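Local coordinates for bifunctional protein PutA (Bdellovibrio bacteriovorus, PDB 5UR2), which probably carries out both steps of proline catabolism, oxidising proline with a flavin and then glutamate semialdehyde to glutamate with NAD(+), at residues A155-V166 with V195-S204. Numbering follows the deposited sequence.
Sequences AQDYSNKYMELV and VSVKMTALYS. With P5F (N-propargylglycine-modified flavin adenine dinucleotide), chain F.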
loop_
_atom_site.group_PDB
_atom_site.type_symbol
_atom_site.label_atom_id
_atom_site.label_comp_id
_atom_site.label_asym_id
_atom_site.label_seq_id
_atom_site.Cartn_x
_atom_site.Cartn_y
_atom_site.Cartn_z
ATOM N N ALA B 155 -20.883 -34.142 -30.859
ATOM C CA ALA B 155 -22.057 -34.769 -30.259
ATOM C C ALA B 155 -22.616 -35.844 -31.174
ATOM O O ALA B 155 -22.937 -36.951 -30.726
ATOM C CB ALA B 155 -23.128 -33.720 -29.958
ATOM N N GLN B 156 -22.711 -35.544 -32.467
ATOM C CA GLN B 156 -23.260 -36.508 -33.412
ATOM C C GLN B 156 -22.365 -37.739 -33.521
ATOM O O GLN B 156 -22.862 -38.870 -33.575
ATOM C CB GLN B 156 -23.452 -35.826 -34.767
ATOM C CG GLN B 156 -24.101 -36.676 -35.852
ATOM C CD GLN B 156 -25.552 -37.036 -35.543
ATOM O OE1 GLN B 156 -26.431 -36.170 -35.564
ATOM N NE2 GLN B 156 -25.811 -38.324 -35.303
ATOM N N ASP B 157 -21.041 -37.538 -33.529
ATOM C CA ASP B 157 -20.111 -38.663 -33.573
ATOM C C ASP B 157 -20.249 -39.533 -32.328
ATOM O O ASP B 157 -20.224 -40.766 -32.412
ATOM C CB ASP B 157 -18.671 -38.155 -33.708
ATOM C CG ASP B 157 -18.387 -37.492 -35.068
ATOM O OD1 ASP B 157 -19.192 -37.646 -36.015
ATOM O OD2 ASP B 157 -17.362 -36.780 -35.176
ATOM N N TYR B 158 -20.415 -38.900 -31.163
ATOM C CA TYR B 158 -20.586 -39.655 -29.930
ATOM C C TYR B 158 -21.866 -40.491 -29.977
ATOM O O TYR B 158 -21.878 -41.655 -29.549
ATOM C CB TYR B 158 -20.586 -38.692 -28.733
ATOM C CG TYR B 158 -20.657 -39.373 -27.370
ATOM C CD1 TYR B 158 -19.494 -39.760 -26.692
ATOM C CD2 TYR B 158 -21.887 -39.629 -26.762
ATOM C CE1 TYR B 158 -19.558 -40.392 -25.447
ATOM C CE2 TYR B 158 -21.965 -40.264 -25.521
ATOM C CZ TYR B 158 -20.804 -40.630 -24.861
ATOM O OH TYR B 158 -20.912 -41.254 -23.633
ATOM N N SER B 159 -22.950 -39.918 -30.506
ATOM C CA SER B 159 -24.189 -40.673 -30.642
ATOM C C SER B 159 -24.013 -41.868 -31.569
ATOM O O SER B 159 -24.457 -42.980 -31.258
ATOM C CB SER B 159 -25.297 -39.756 -31.147
ATOM O OG SER B 159 -26.554 -40.394 -31.074
ATOM N N ASN B 160 -23.352 -41.660 -32.710
ATOM C CA ASN B 160 -23.141 -42.750 -33.653
ATOM C C ASN B 160 -22.281 -43.847 -33.043
ATOM O O ASN B 160 -22.551 -45.034 -33.246
ATOM C CB ASN B 160 -22.508 -42.210 -34.937
ATOM C CG ASN B 160 -23.461 -41.334 -35.725
ATOM O OD1 ASN B 160 -24.683 -41.457 -35.599
ATOM N ND2 ASN B 160 -22.909 -40.425 -36.524
ATOM N N LYS B 161 -21.252 -43.469 -32.274
ATOM C CA LYS B 161 -20.425 -44.473 -31.608
ATOM C C LYS B 161 -21.264 -45.389 -30.730
ATOM O O LYS B 161 -21.077 -46.612 -30.744
ATOM C CB LYS B 161 -19.333 -43.806 -30.773
ATOM C CG LYS B 161 -18.116 -43.390 -31.546
ATOM C CD LYS B 161 -17.040 -42.901 -30.596
ATOM C CE LYS B 161 -15.798 -42.444 -31.345
ATOM N NZ LYS B 161 -14.659 -42.166 -30.422
ATOM N N TYR B 162 -22.210 -44.821 -29.972
ATOM C CA TYR B 162 -23.024 -45.651 -29.088
ATOM C C TYR B 162 -23.988 -46.532 -29.869
ATOM O O TYR B 162 -24.110 -47.729 -29.573
ATOM C CB TYR B 162 -23.770 -44.782 -28.085
ATOM C CG TYR B 162 -22.937 -44.649 -26.850
ATOM C CD1 TYR B 162 -23.029 -45.586 -25.835
ATOM C CD2 TYR B 162 -21.997 -43.644 -26.735
ATOM C CE1 TYR B 162 -22.231 -45.503 -24.722
ATOM C CE2 TYR B 162 -21.194 -43.562 -25.628
ATOM C CZ TYR B 162 -21.317 -44.485 -24.621
ATOM O OH TYR B 162 -20.514 -44.395 -23.511
ATOM N N MET B 163 -24.640 -45.977 -30.896
ATOM C CA MET B 163 -25.540 -46.788 -31.714
ATOM C C MET B 163 -24.799 -47.972 -32.326
ATOM O O MET B 163 -25.313 -49.092 -32.335
ATOM C CB MET B 163 -26.182 -45.937 -32.811
ATOM C CG MET B 163 -27.071 -44.768 -32.343
ATOM S SD MET B 163 -28.579 -45.253 -31.461
ATOM C CE MET B 163 -29.643 -45.806 -32.791
ATOM N N GLU B 164 -23.585 -47.744 -32.839
ATOM C CA GLU B 164 -22.812 -48.845 -33.407
ATOM C C GLU B 164 -22.375 -49.825 -32.327
ATOM O O GLU B 164 -22.409 -51.042 -32.543
ATOM C CB GLU B 164 -21.591 -48.312 -34.157
ATOM C CG GLU B 164 -21.912 -47.617 -35.465
ATOM C CD GLU B 164 -20.824 -46.638 -35.881
ATOM O OE1 GLU B 164 -19.747 -46.651 -35.243
ATOM O OE2 GLU B 164 -21.049 -45.854 -36.836
ATOM N N LEU B 165 -21.957 -49.317 -31.160
ATOM C CA LEU B 165 -21.519 -50.198 -30.080
ATOM C C LEU B 165 -22.635 -51.137 -29.652
ATOM O O LEU B 165 -22.420 -52.348 -29.527
ATOM C CB LEU B 165 -21.023 -49.392 -28.877
ATOM C CG LEU B 165 -20.697 -50.255 -27.644
ATOM C CD1 LEU B 165 -19.519 -51.169 -27.915
ATOM C CD2 LEU B 165 -20.410 -49.408 -26.416
ATOM N N VAL B 166 -23.836 -50.595 -29.423
ATOM C CA VAL B 166 -24.942 -51.413 -28.929
ATOM C C VAL B 166 -25.320 -52.484 -29.948
ATOM O O VAL B 166 -25.512 -53.653 -29.600
ATOM C CB VAL B 166 -26.145 -50.528 -28.566
ATOM C CG1 VAL B 166 -27.376 -51.386 -28.319
ATOM C CG2 VAL B 166 -25.819 -49.693 -27.352
ATOM N N VAL B 195 -24.223 -51.143 -21.402
ATOM C CA VAL B 195 -23.436 -49.987 -21.813
ATOM C C VAL B 195 -23.801 -48.800 -20.927
ATOM O O VAL B 195 -24.931 -48.675 -20.443
ATOM C CB VAL B 195 -23.598 -49.626 -23.316
ATOM C CG1 VAL B 195 -23.389 -50.854 -24.194
ATOM C CG2 VAL B 195 -24.929 -48.929 -23.607
ATOM N N SER B 196 -22.800 -47.955 -20.674
ATOM C CA SER B 196 -22.940 -46.740 -19.887
ATOM C C SER B 196 -22.743 -45.541 -20.791
ATOM O O SER B 196 -21.835 -45.536 -21.629
ATOM C CB SER B 196 -21.926 -46.682 -18.741
ATOM O OG SER B 196 -22.203 -47.686 -17.779
ATOM N N VAL B 197 -23.586 -44.526 -20.591
ATOM C CA VAL B 197 -23.675 -43.338 -21.426
ATOM C C VAL B 197 -23.467 -42.059 -20.617
ATOM O O VAL B 197 -24.044 -41.902 -19.541
ATOM C CB VAL B 197 -25.046 -43.296 -22.138
ATOM C CG1 VAL B 197 -25.159 -42.062 -23.027
ATOM C CG2 VAL B 197 -25.253 -44.559 -22.959
ATOM N N LYS B 198 -22.671 -41.136 -21.156
ATOM C CA LYS B 198 -22.416 -39.844 -20.511
ATOM C C LYS B 198 -23.339 -38.848 -21.178
ATOM O O LYS B 198 -23.255 -38.619 -22.414
ATOM C CB LYS B 198 -20.943 -39.440 -20.594
ATOM C CG LYS B 198 -20.078 -39.391 -19.337
ATOM C CD LYS B 198 -19.397 -40.626 -18.775
ATOM C CE LYS B 198 -19.116 -40.653 -17.279
ATOM N NZ LYS B 198 -18.525 -41.850 -16.670
ATOM N N MET B 199 -24.240 -38.246 -20.410
ATOM C CA MET B 199 -25.284 -37.407 -20.987
ATOM C C MET B 199 -24.745 -36.183 -21.736
ATOM O O MET B 199 -25.134 -35.931 -22.874
ATOM C CB MET B 199 -26.260 -36.929 -19.900
ATOM C CG MET B 199 -27.498 -36.226 -20.482
ATOM S SD MET B 199 -28.601 -35.503 -19.263
ATOM C CE MET B 199 -27.569 -34.183 -18.592
ATOM N N THR B 200 -23.855 -35.406 -21.110
ATOM C CA THR B 200 -23.404 -34.187 -21.773
ATOM C C THR B 200 -22.574 -34.454 -23.020
ATOM O O THR B 200 -22.328 -33.521 -23.783
ATOM C CB THR B 200 -22.611 -33.323 -20.812
ATOM O OG1 THR B 200 -21.359 -33.967 -20.526
ATOM C CG2 THR B 200 -23.426 -33.135 -19.543
ATOM N N ALA B 201 -22.139 -35.689 -23.255
ATOM C CA ALA B 201 -21.441 -35.970 -24.496
ATOM C C ALA B 201 -22.365 -35.960 -25.705
ATOM O O ALA B 201 -21.870 -35.929 -26.835
ATOM C CB ALA B 201 -20.730 -37.313 -24.404
ATOM N N LEU B 202 -23.679 -35.973 -25.498
ATOM C CA LEU B 202 -24.642 -36.039 -26.585
ATOM C C LEU B 202 -25.128 -34.682 -27.071
ATOM O O LEU B 202 -25.870 -34.634 -28.055
ATOM C CB LEU B 202 -25.857 -36.860 -26.168
ATOM C CG LEU B 202 -25.521 -38.323 -25.970
ATOM C CD1 LEU B 202 -26.646 -39.027 -25.238
ATOM C CD2 LEU B 202 -25.311 -38.909 -27.337
ATOM N N TYR B 203 -24.751 -33.588 -26.420
ATOM C CA TYR B 203 -25.241 -32.274 -26.824
ATOM C C TYR B 203 -24.267 -31.223 -26.318
ATOM O O TYR B 203 -23.912 -31.240 -25.137
ATOM C CB TYR B 203 -26.651 -32.023 -26.264
ATOM C CG TYR B 203 -27.257 -30.651 -26.578
ATOM C CD1 TYR B 203 -27.192 -30.105 -27.855
ATOM C CD2 TYR B 203 -27.917 -29.916 -25.589
ATOM C CE1 TYR B 203 -27.765 -28.859 -28.139
ATOM C CE2 TYR B 203 -28.493 -28.672 -25.863
ATOM C CZ TYR B 203 -28.406 -28.151 -27.138
ATOM O OH TYR B 203 -28.965 -26.928 -27.407
ATOM N N SER B 204 -23.868 -30.290 -27.190
ATOM C CA SER B 204 -22.811 -29.347 -26.841
ATOM C C SER B 204 -23.314 -28.012 -26.298
ATOM O O SER B 204 -22.490 -27.209 -25.840
ATOM C CB SER B 204 -21.926 -29.059 -28.061
ATOM O OG SER B 204 -22.577 -28.158 -28.949
HETATM P PA P5F F . -13.482 -45.011 -0.986
HETATM O O1A P5F F . -14.171 -45.829 0.158
HETATM O O2A P5F F . -12.076 -44.703 -0.838
HETATM O O5B P5F F . -14.043 -43.633 -1.211
HETATM C C5B P5F F . -13.388 -42.578 -1.905
HETATM C C4B P5F F . -14.423 -41.485 -2.213
HETATM O O4B P5F F . -14.808 -40.739 -1.083
HETATM C C3B P5F F . -14.029 -40.443 -3.219
HETATM O O3B P5F F . -14.113 -40.897 -4.516
HETATM C C2B P5F F . -14.986 -39.354 -2.941
HETATM O O2B P5F F . -16.193 -39.637 -3.559
HETATM C C1B P5F F . -15.162 -39.439 -1.467
HETATM N N9A P5F F . -14.346 -38.521 -0.716
HETATM C C8A P5F F . -12.962 -38.404 -0.725
HETATM N N7A P5F F . -12.611 -37.441 0.137
HETATM C C5A P5F F . -13.746 -36.906 0.748
HETATM C C6A P5F F . -13.986 -35.899 1.681
HETATM N N6A P5F F . -12.899 -35.162 2.259
HETATM N N1A P5F F . -15.245 -35.601 2.056
HETATM C C2A P5F F . -16.300 -36.270 1.545
HETATM N N3A P5F F . -16.100 -37.241 0.608
HETATM C C4A P5F F . -14.871 -37.583 0.200
HETATM N N1 P5F F . -18.419 -41.521 -9.928
HETATM C C2 P5F F . -19.354 -40.505 -10.348
HETATM O O2 P5F F . -19.366 -39.310 -9.665
HETATM N N3 P5F F . -20.254 -40.734 -11.438
HETATM C C4 P5F F . -20.268 -41.954 -12.158
HETATM O O4 P5F F . -21.175 -42.111 -13.214
HETATM C C4X P5F F . -19.275 -43.024 -11.722
HETATM N N5 P5F F . -19.108 -44.266 -12.474
HETATM C C5X P5F F . -18.475 -45.382 -11.744
HETATM C C6 P5F F . -18.738 -46.792 -12.167
HETATM C C7 P5F F . -18.201 -47.868 -11.415
HETATM C C7M P5F F . -18.476 -49.290 -11.854
HETATM C C8 P5F F . -17.412 -47.616 -10.253
HETATM C C8M P5F F . -16.830 -48.734 -9.427
HETATM C C9 P5F F . -17.161 -46.285 -9.844
HETATM C C9A P5F F . -17.718 -45.148 -10.631
HETATM N N10 P5F F . -17.475 -43.772 -10.192
HETATM C C10 P5F F . -18.405 -42.778 -10.650
HETATM C "C1'" P5F F . -16.454 -43.420 -9.174
HETATM C "C2'" P5F F . -16.962 -43.608 -7.744
HETATM O "O2'" P5F F . -17.932 -42.664 -7.496
HETATM C "C3'" P5F F . -15.885 -43.523 -6.661
HETATM O "O3'" P5F F . -15.333 -42.260 -6.691
HETATM C "C4'" P5F F . -14.749 -44.526 -6.800
HETATM O "O4'" P5F F . -15.266 -45.644 -7.436
HETATM C "C5'" P5F F . -13.998 -44.859 -5.496
HETATM O "O5'" P5F F . -14.837 -44.977 -4.365
HETATM P P P5F F . -14.698 -46.101 -3.203
HETATM O O1P P5F F . -16.006 -46.537 -2.438
HETATM O O2P P5F F . -13.899 -47.211 -3.985
HETATM O O3P P5F F . -13.390 -45.582 -2.357
HETATM C C21 P5F F . -18.089 -43.114 -14.591
HETATM C C22 P5F F . -18.684 -43.766 -13.568
HETATM C C23 P5F F . -18.815 -41.995 -15.358
#
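Tyr158 lays one face of its ring over the methyl group of Ala201, a CH-pi contact near the ring centre, while CD2 of Tyr162 lies against the opposite face toward its rim. Leu202 crosses at about a right angle and brings CD2 to the ring edge, 3.5 Å from Tyr158 CD2. A small alanine suits the turn after strand 194-197, because the flat ring can then lie close to the backbone. With CG anti to the backbone N (chi1 -176°), Tyr158 reaches from helix 152-173 to the backbone at Lys198, whose N donates a nearly straight hydrogen bond to Tyr158 OH (3.0 Å, 161°).

One turn along, Tyr162 OH donates a hydrogen bond to Ser196 O (2.6 Å), meeting it in the carbonyl plane. Tyr162 OH is also hydrogen-bonded to Ile144 N of the neighbouring strand 138-144, so a single phenol serves two backbone groups in a buried place. Val197 CG2 packs 3.6 Å from Tyr162 CE1. Farther along, branched Val195 spreads its two methyls, CG1 to Leu165 CD2 at 4.0 Å and CG2 to Val166 CG2 at 3.9 Å. At the other end, Ala155 is small enough for its CB to rest 3.5 Å from Leu202 O.

Helix and strand run almost antiparallel (167°), as expected for the long helix of the beta-alpha-beta crossover between strands 138-144 and 194-197 of the proline dehydrogenase barrel, packed against the second of these strands. Lys198 turns its far end away from the helix, and its NZ is covalently joined to P5F C23, with Tyr403 OH as a hydrogen-bond partner. Tyr158 thus bonds to the backbone N of the residue that the inactivator has tied to the flavin, consistent with the helix helping, as a second shell, to position this lysine.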